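Local coordinates for putative uncharacterized protein (Dictyostelium purpureum, PDB 4R12), which is nicastrin, probably an essential subunit of the gamma-secretase complex that cleaves membrane proteins such as Notch receptors within the membrane, at residues Y22-C36 against T135-D147. Sequence-based numbering, arbitrary orientation.
Sequences YPCTKIMTSDGQFGC and TYFSFPFPIFAID
Y22 and A145 form an antiparallel hydrogen-bonded pair, Y22 N donating to A145 O (2.8 Å) and A145 N to Y22 O. Two residues on, C24 N points almost straight down the C=O of I143, and a water between C24 O and I143 N extends the pairing where the strands part. Where the chain leaves the hairpin, at G35, the pairing is parallel instead: G35 N donates to F137 O, and F139 N to G35 O (2.8 Å). That carbonyl is gripped twice, because K26 NZ reaches G35 O from the opposite face of its plane, at 2.8 Å. A bend at chi2 (89°) brings the end of the K26 chain round to segment 135-147, where K26 NZ also donates to S138 OG (3.0 Å).

Within the nicastrin small lobe, segment 22-36 carries a beta hairpin, strands 26-29 and 33-34. The broken strand 21-29 pairs with 143-146 at Y22-P23 and, farther on, with both 33-34 and 572-575, while 143-146 runs parallel to strand 90-96 on its other side. The C24-C36 disulfide ties the start of the hairpin to its exit, and C36 SG packs against I143 CG1 (3.8 Å) and lies obliquely to the F139 ring, 3.6 Å from F139 CD1.

Among the aromatic contacts, Y136 turns its edge to the face of F34, with Y136 CD1 over the ring centre and the planes 71° apart; I27 CB lies against the opposite face. P23 CB sits over the middle of the F144 ring in a CH-pi contact, 4.2 Å from the centroid. The Y22 ring runs along the backbone past A145, bringing Y22 OH to 3.6 Å from D147 CB, just before helix 148-160.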
ATOM      1  N   TYR A  22      16.933  -4.008  -4.818  1.00 31.73           N
ATOM      2  CA  TYR A  22      15.491  -3.888  -4.944  1.00 28.62           C
ATOM      3  C   TYR A  22      15.103  -3.859  -6.421  1.00 29.18           C
ATOM      4  O   TYR A  22      15.228  -2.836  -7.086  1.00 27.51           O
ATOM      5  CB  TYR A  22      14.998  -2.629  -4.230  1.00 28.13           C
ATOM      6  CG  TYR A  22      15.610  -2.424  -2.854  1.00 27.05           C
ATOM      7  CD1 TYR A  22      15.199  -3.180  -1.768  1.00 26.60           C
ATOM      8  CD2 TYR A  22      16.598  -1.465  -2.646  1.00 27.50           C
ATOM      9  CE1 TYR A  22      15.770  -3.002  -0.502  1.00 27.29           C
ATOM     10  CE2 TYR A  22      17.168  -1.278  -1.386  1.00 28.54           C
ATOM     11  CZ  TYR A  22      16.747  -2.050  -0.321  1.00 29.46           C
ATOM     12  OH  TYR A  22      17.296  -1.861   0.939  1.00 30.18           O
ATOM     13  N   PRO A  23      14.634  -4.997  -6.933  1.00 28.76           N
ATOM     14  CA  PRO A  23      14.400  -5.140  -8.376  1.00 30.76           C
ATOM     15  C   PRO A  23      13.105  -4.489  -8.855  1.00 27.84           C
ATOM     16  O   PRO A  23      12.118  -4.384  -8.113  1.00 26.31           O
ATOM     17  CB  PRO A  23      14.333  -6.655  -8.565  1.00 31.97           C
ATOM     18  CG  PRO A  23      13.784  -7.160  -7.254  1.00 32.89           C
ATOM     19  CD  PRO A  23      14.329  -6.233  -6.185  1.00 29.85           C
ATOM     20  N   CYS A  24      13.136  -4.045 -10.105  1.00 26.26           N
ATOM     21  CA  CYS A  24      11.939  -3.781 -10.874  1.00 25.58           C
ATOM     22  C   CYS A  24      11.397  -5.118 -11.382  1.00 28.15           C
ATOM     23  O   CYS A  24      12.140  -5.896 -11.971  1.00 29.21           O
ATOM     24  CB  CYS A  24      12.264  -2.842 -12.041  1.00 25.37           C
ATOM     25  SG  CYS A  24      10.925  -2.632 -13.220  1.00 28.96           S
ATOM     26  N   THR A  25      10.120  -5.404 -11.142  1.00 26.84           N
ATOM     27  CA  THR A  25       9.566  -6.708 -11.516  1.00 27.00           C
ATOM     28  C   THR A  25       8.538  -6.535 -12.621  1.00 28.26           C
ATOM     29  O   THR A  25       8.168  -5.405 -12.935  1.00 25.43           O
ATOM     30  CB  THR A  25       8.918  -7.404 -10.314  1.00 27.01           C
ATOM     31  OG1 THR A  25       7.831  -6.607  -9.849  1.00 27.31           O
ATOM     32  CG2 THR A  25       9.944  -7.591  -9.172  1.00 26.66           C
ATOM     33  N   LYS A  26       8.085  -7.642 -13.205  1.00 27.46           N
ATOM     34  CA  LYS A  26       7.142  -7.585 -14.330  1.00 28.27           C
ATOM     35  C   LYS A  26       5.700  -7.832 -13.891  1.00 26.38           C
ATOM     36  O   LYS A  26       5.400  -8.801 -13.175  1.00 26.16           O
ATOM     37  CB  LYS A  26       7.525  -8.607 -15.419  1.00 30.04           C
ATOM     38  CG  LYS A  26       7.094  -8.194 -16.848  1.00 31.43           C
ATOM     39  CD  LYS A  26       8.204  -7.367 -17.510  1.00 32.52           C
ATOM     40  CE  LYS A  26       7.750  -6.645 -18.775  1.00 34.33           C
ATOM     41  NZ  LYS A  26       8.911  -5.910 -19.380  1.00 33.92           N
ATOM     42  N   ILE A  27       4.806  -6.946 -14.324  1.00 26.44           N
ATOM     43  CA  ILE A  27       3.388  -7.094 -14.051  1.00 27.03           C
ATOM     44  C   ILE A  27       2.632  -7.176 -15.375  1.00 28.08           C
ATOM     45  O   ILE A  27       2.826  -6.342 -16.253  1.00 28.07           O
ATOM     46  CB  ILE A  27       2.834  -5.916 -13.220  1.00 26.61           C
ATOM     47  CG1 ILE A  27       3.632  -5.728 -11.925  1.00 29.06           C
ATOM     48  CG2 ILE A  27       1.349  -6.108 -12.938  1.00 27.18           C
ATOM     49  CD1 ILE A  27       3.356  -6.757 -10.889  1.00 28.19           C
ATOM     50  N   MET A  28       1.784  -8.184 -15.522  1.00 28.27           N
ATOM     51  CA  MET A  28       0.986  -8.307 -16.737  1.00 29.15           C
ATOM     52  C   MET A  28      -0.422  -7.747 -16.525  1.00 30.27           C
ATOM     53  O   MET A  28      -0.945  -7.746 -15.406  1.00 28.44           O
ATOM     54  CB  MET A  28       0.924  -9.762 -17.205  1.00 31.92           C
ATOM     55  CG  MET A  28       1.994 -10.123 -18.233  1.00 32.33           C
ATOM     56  SD  MET A  28       3.688  -9.848 -17.679  1.00 34.17           S
ATOM     57  CE  MET A  28       3.700 -10.956 -16.268  1.00 31.94           C
ATOM     58  N   THR A  29      -1.007  -7.238 -17.604  1.00 31.18           N
ATOM     59  CA  THR A  29      -2.392  -6.783 -17.598  1.00 33.28           C
ATOM     60  C   THR A  29      -3.167  -7.503 -18.693  1.00 35.54           C
ATOM     61  O   THR A  29      -2.613  -8.366 -19.373  1.00 34.53           O
ATOM     62  CB  THR A  29      -2.496  -5.278 -17.825  1.00 32.12           C
ATOM     63  OG1 THR A  29      -1.970  -4.967 -19.123  1.00 34.92           O
ATOM     64  CG2 THR A  29      -1.707  -4.533 -16.745  1.00 29.53           C
ATOM     65  N   SER A  30      -4.436  -7.151 -18.870  1.00 36.44           N
ATOM     66  CA  SER A  30      -5.236  -7.698 -19.975  1.00 39.99           C
ATOM     67  C   SER A  30      -4.581  -7.490 -21.331  1.00 40.43           C
ATOM     68  O   SER A  30      -4.505  -8.414 -22.139  1.00 42.19           O
ATOM     69  CB  SER A  30      -6.627  -7.065 -20.009  1.00 40.60           C
ATOM     70  OG  SER A  30      -7.448  -7.581 -18.982  1.00 42.15           O
ATOM     71  N   ASP A  31      -4.106  -6.272 -21.570  1.00 37.39           N
ATOM     72  CA  ASP A  31      -3.629  -5.875 -22.896  1.00 42.61           C
ATOM     73  C   ASP A  31      -2.113  -5.846 -23.078  1.00 41.56           C
ATOM     74  O   ASP A  31      -1.637  -5.531 -24.164  1.00 43.91           O
ATOM     75  CB  ASP A  31      -4.168  -4.485 -23.240  1.00 44.56           C
ATOM     76  CG  ASP A  31      -5.666  -4.379 -23.083  1.00 50.64           C
ATOM     77  OD1 ASP A  31      -6.380  -5.320 -23.499  1.00 51.76           O
ATOM     78  OD2 ASP A  31      -6.128  -3.347 -22.545  1.00 51.80           O
ATOM     79  N   GLY A  32      -1.344  -6.132 -22.029  1.00 35.56           N
ATOM     80  CA  GLY A  32       0.093  -5.970 -22.129  1.00 37.10           C
ATOM     81  C   GLY A  32       0.853  -6.221 -20.837  1.00 32.84           C
ATOM     82  O   GLY A  32       0.486  -7.071 -20.031  1.00 31.89           O
ATOM     83  N   GLN A  33       1.919  -5.465 -20.645  1.00 32.40           N
ATOM     84  CA  GLN A  33       2.832  -5.730 -19.551  1.00 32.37           C
ATOM     85  C   GLN A  33       3.576  -4.454 -19.245  1.00 31.42           C
ATOM     86  O   GLN A  33       3.701  -3.568 -20.115  1.00 31.63           O
ATOM     87  CB  GLN A  33       3.808  -6.858 -19.923  1.00 30.88           C
ATOM     88  CG  GLN A  33       4.732  -6.496 -21.086  1.00 32.49           C
ATOM     89  CD  GLN A  33       5.540  -7.671 -21.617  1.00 37.54           C
ATOM     90  OE1 GLN A  33       5.541  -8.761 -21.040  1.00 37.34           O
ATOM     91  NE2 GLN A  33       6.229  -7.454 -22.733  1.00 39.22           N
ATOM     92  N   PHE A  34       4.054  -4.339 -18.008  1.00 31.40           N
ATOM     93  CA  PHE A  34       4.934  -3.242 -17.644  1.00 29.41           C
ATOM     94  C   PHE A  34       5.922  -3.709 -16.592  1.00 27.35           C
ATOM     95  O   PHE A  34       5.820  -4.827 -16.080  1.00 28.09           O
ATOM     96  CB  PHE A  34       4.134  -2.009 -17.166  1.00 27.24           C
ATOM     97  CG  PHE A  34       3.293  -2.237 -15.923  1.00 29.78           C
ATOM     98  CD1 PHE A  34       1.969  -2.653 -16.026  1.00 30.19           C
ATOM     99  CD2 PHE A  34       3.805  -1.968 -14.658  1.00 28.72           C
ATOM    100  CE1 PHE A  34       1.177  -2.823 -14.874  1.00 26.98           C
ATOM    101  CE2 PHE A  34       3.024  -2.146 -13.502  1.00 26.35           C
ATOM    102  CZ  PHE A  34       1.707  -2.575 -13.622  1.00 28.38           C
ATOM    103  N   GLY A  35       6.909  -2.872 -16.302  1.00 28.00           N
ATOM    104  CA  GLY A  35       7.988  -3.290 -15.432  1.00 26.63           C
ATOM    105  C   GLY A  35       9.089  -3.972 -16.222  1.00 30.61           C
ATOM    106  O   GLY A  35       9.157  -3.864 -17.456  1.00 28.31           O
ATOM    107  N   CYS A  36       9.940  -4.703 -15.516  1.00 28.48           N
ATOM    108  CA  CYS A  36      11.217  -5.123 -16.072  1.00 27.81           C
ATOM    109  C   CYS A  36      11.483  -6.609 -15.871  1.00 28.96           C
ATOM    110  O   CYS A  36      10.864  -7.263 -15.034  1.00 28.26           O
ATOM    111  CB  CYS A  36      12.360  -4.336 -15.425  1.00 28.43           C
ATOM    112  SG  CYS A  36      11.989  -2.619 -14.991  1.00 30.66           S
ATOM    113  N   THR A 135       6.427   4.116 -14.281  1.00 27.24           N
ATOM    114  CA  THR A 135       6.232   2.754 -13.780  1.00 27.61           C
ATOM    115  C   THR A 135       5.568   1.850 -14.820  1.00 30.91           C
ATOM    116  O   THR A 135       5.876   0.656 -14.901  1.00 27.39           O
ATOM    117  CB  THR A 135       5.389   2.751 -12.477  1.00 27.50           C
ATOM    118  OG1 THR A 135       6.150   3.376 -11.443  1.00 24.80           O
ATOM    119  CG2 THR A 135       5.060   1.326 -12.034  1.00 29.51           C
ATOM    120  N   TYR A 136       4.700   2.431 -15.648  1.00 30.44           N
ATOM    121  CA  TYR A 136       3.878   1.646 -16.568  1.00 31.39           C
ATOM    122  C   TYR A 136       4.478   1.499 -17.952  1.00 31.40           C
ATOM    123  O   TYR A 136       3.763   1.406 -18.928  1.00 35.24           O
ATOM    124  CB  TYR A 136       2.480   2.267 -16.653  1.00 29.98           C
ATOM    125  CG  TYR A 136       1.903   2.400 -15.274  1.00 31.16           C
ATOM    126  CD1 TYR A 136       1.597   1.266 -14.531  1.00 29.98           C
ATOM    127  CD2 TYR A 136       1.708   3.646 -14.686  1.00 29.46           C
ATOM    128  CE1 TYR A 136       1.098   1.359 -13.255  1.00 31.21           C
ATOM    129  CE2 TYR A 136       1.204   3.750 -13.403  1.00 30.52           C
ATOM    130  CZ  TYR A 136       0.902   2.597 -12.691  1.00 31.01           C
ATOM    131  OH  TYR A 136       0.401   2.662 -11.404  1.00 34.67           O
ATOM    132  N   PHE A 137       5.801   1.459 -18.029  1.00 29.22           N
ATOM    133  CA  PHE A 137       6.495   1.126 -19.270  1.00 30.42           C
ATOM    134  C   PHE A 137       7.052  -0.289 -19.197  1.00 32.82           C
ATOM    135  O   PHE A 137       7.320  -0.807 -18.108  1.00 28.60           O
ATOM    136  CB  PHE A 137       7.615   2.122 -19.541  1.00 30.16           C
ATOM    137  CG  PHE A 137       7.130   3.451 -20.032  1.00 32.80           C
ATOM    138  CD1 PHE A 137       6.673   4.410 -19.141  1.00 32.89           C
ATOM    139  CD2 PHE A 137       7.110   3.733 -21.396  1.00 34.17           C
ATOM    140  CE1 PHE A 137       6.206   5.644 -19.606  1.00 33.41           C
ATOM    141  CE2 PHE A 137       6.652   4.961 -21.864  1.00 34.34           C
ATOM    142  CZ  PHE A 137       6.202   5.916 -20.969  1.00 32.75           C
ATOM    143  N   SER A 138       7.233  -0.911 -20.355  1.00 30.88           N
ATOM    144  CA  SER A 138       7.754  -2.267 -20.426  1.00 31.24           C
ATOM    145  C   SER A 138       9.234  -2.276 -20.785  1.00 32.66           C
ATOM    146  O   SER A 138       9.610  -1.960 -21.913  1.00 33.35           O
ATOM    147  CB  SER A 138       6.968  -3.097 -21.449  1.00 31.82           C
ATOM    148  OG  SER A 138       7.472  -4.419 -21.493  1.00 33.18           O
ATOM    149  N   PHE A 139      10.069  -2.642 -19.819  1.00 30.49           N
ATOM    150  CA  PHE A 139      11.518  -2.648 -20.000  1.00 33.46           C
ATOM    151  C   PHE A 139      12.027  -4.056 -20.304  1.00 32.93           C
ATOM    152  O   PHE A 139      11.711  -4.993 -19.573  1.00 33.08           O
ATOM    153  CB  PHE A 139      12.221  -2.108 -18.745  1.00 31.67           C
ATOM    154  CG  PHE A 139      11.809  -0.718 -18.372  1.00 31.46           C
ATOM    155  CD1 PHE A 139      10.712  -0.498 -17.548  1.00 30.82           C
ATOM    156  CD2 PHE A 139      12.512   0.374 -18.848  1.00 33.81           C
ATOM    157  CE1 PHE A 139      10.323   0.785 -17.209  1.00 29.39           C
ATOM    158  CE2 PHE A 139      12.132   1.663 -18.504  1.00 30.90           C
ATOM    159  CZ  PHE A 139      11.041   1.864 -17.688  1.00 31.19           C
ATOM    160  N   PRO A 140      12.816  -4.208 -21.386  1.00 35.93           N
ATOM    161  CA  PRO A 140      13.405  -5.496 -21.772  1.00 37.46           C
ATOM    162  C   PRO A 140      14.752  -5.795 -21.101  1.00 38.41           C
ATOM    163  O   PRO A 140      15.441  -6.756 -21.485  1.00 39.15           O
ATOM    164  CB  PRO A 140      13.585  -5.350 -23.287  1.00 37.51           C
ATOM    165  CG  PRO A 140      13.859  -3.896 -23.462  1.00 39.37           C
ATOM    166  CD  PRO A 140      13.001  -3.186 -22.433  1.00 36.21           C
ATOM    167  N   PHE A 141      15.125  -4.975 -20.126  1.00 34.09           N
ATOM    168  CA  PHE A 141      16.367  -5.150 -19.384  1.00 33.04           C
ATOM    169  C   PHE A 141      16.060  -4.935 -17.911  1.00 31.25           C
ATOM    170  O   PHE A 141      15.077  -4.266 -17.587  1.00 30.59           O
ATOM    171  CB  PHE A 141      17.450  -4.170 -19.868  1.00 34.69           C
ATOM    172  CG  PHE A 141      17.014  -2.723 -19.886  1.00 35.21           C
ATOM    173  CD1 PHE A 141      16.998  -1.963 -18.719  1.00 32.16           C
ATOM    174  CD2 PHE A 141      16.640  -2.113 -21.075  1.00 36.97           C
ATOM    175  CE1 PHE A 141      16.599  -0.634 -18.749  1.00 32.44           C
ATOM    176  CE2 PHE A 141      16.251  -0.783 -21.107  1.00 38.11           C
ATOM    177  CZ  PHE A 141      16.230  -0.044 -19.946  1.00 35.30           C
ATOM    178  N   PRO A 142      16.887  -5.494 -17.015  1.00 30.73           N
ATOM    179  CA  PRO A 142      16.564  -5.350 -15.593  1.00 30.29           C
ATOM    180  C   PRO A 142      16.951  -3.981 -15.033  1.00 29.38           C
ATOM    181  O   PRO A 142      17.910  -3.344 -15.495  1.00 27.95           O
ATOM    182  CB  PRO A 142      17.384  -6.461 -14.942  1.00 30.48           C
ATOM    183  CG  PRO A 142      18.576  -6.601 -15.841  1.00 31.75           C
ATOM    184  CD  PRO A 142      18.081  -6.330 -17.230  1.00 31.67           C
ATOM    185  N   ILE A 143      16.183  -3.528 -14.047  1.00 29.65           N
ATOM    186  CA  ILE A 143      16.505  -2.318 -13.318  1.00 28.53           C
ATOM    187  C   ILE A 143      16.471  -2.639 -11.820  1.00 26.84           C
ATOM    188  O   ILE A 143      15.483  -3.185 -11.316  1.00 26.43           O
ATOM    189  CB  ILE A 143      15.527  -1.150 -13.647  1.00 27.36           C
ATOM    190  CG1 ILE A 143      15.399  -0.970 -15.166  1.00 28.67           C
ATOM    191  CG2 ILE A 143      15.999   0.151 -13.000  1.00 24.74           C
ATOM    192  CD1 ILE A 143      14.525   0.223 -15.585  1.00 28.31           C
ATOM    193  N   PHE A 144      17.572  -2.349 -11.132  1.00 28.76           N
ATOM    194  CA  PHE A 144      17.638  -2.488  -9.672  1.00 29.14           C
ATOM    195  C   PHE A 144      17.916  -1.156  -8.999  1.00 27.46           C
ATOM    196  O   PHE A 144      18.762  -0.383  -9.467  1.00 27.79           O
ATOM    197  CB  PHE A 144      18.760  -3.446  -9.234  1.00 31.24           C
ATOM    198  CG  PHE A 144      18.499  -4.907  -9.498  1.00 32.55           C
ATOM    199  CD1 PHE A 144      18.093  -5.354 -10.737  1.00 33.34           C
ATOM    200  CD2 PHE A 144      18.754  -5.847  -8.515  1.00 37.14           C
ATOM    201  CE1 PHE A 144      17.905  -6.712 -10.983  1.00 33.46           C
ATOM    202  CE2 PHE A 144      18.567  -7.206  -8.757  1.00 38.14           C
ATOM    203  CZ  PHE A 144      18.140  -7.633  -9.995  1.00 34.43           C
ATOM    204  N   ALA A 145      17.259  -0.913  -7.866  1.00 27.18           N
ATOM    205  CA  ALA A 145      17.754   0.061  -6.919  1.00 26.73           C
ATOM    206  C   ALA A 145      18.601  -0.674  -5.876  1.00 26.04           C
ATOM    207  O   ALA A 145      18.484  -1.893  -5.714  1.00 27.13           O
ATOM    208  CB  ALA A 145      16.606   0.821  -6.246  1.00 25.42           C
ATOM    209  N   ILE A 146      19.452   0.068  -5.179  1.00 27.73           N
ATOM    210  CA  ILE A 146      20.308  -0.504  -4.145  1.00 29.81           C
ATOM    211  C   ILE A 146      20.293   0.427  -2.944  1.00 28.62           C
ATOM    212  O   ILE A 146      20.010   1.618  -3.090  1.00 27.10           O
ATOM    213  CB  ILE A 146      21.759  -0.713  -4.633  1.00 31.13           C
ATOM    214  CG1 ILE A 146      22.223   0.480  -5.473  1.00 30.71           C
ATOM    215  CG2 ILE A 146      21.874  -2.019  -5.439  1.00 31.47           C
ATOM    216  CD1 ILE A 146      23.678   0.419  -5.853  1.00 32.87           C
ATOM    217  N   ASP A 147      20.599  -0.105  -1.761  1.00 32.10           N
ATOM    218  CA  ASP A 147      20.486   0.694  -0.543  1.00 32.10           C
ATOM    219  C   ASP A 147      21.566   1.764  -0.467  1.00 32.58           C
ATOM    220  O   ASP A 147      22.412   1.887  -1.351  1.00 32.86           O
ATOM    221  CB  ASP A 147      20.510  -0.194   0.715  1.00 32.78           C
ATOM    222  CG  ASP A 147      21.895  -0.765   1.038  1.00 34.57           C
ATOM    223  OD1 ASP A 147      22.893  -0.455   0.364  1.00 35.02           O
ATOM    224  OD2 ASP A 147      21.985  -1.530   2.015  1.00 38.39           O
TER
HETATM  225  O   HOH W   1      14.705  -5.986 -13.003  1.00 30.00           O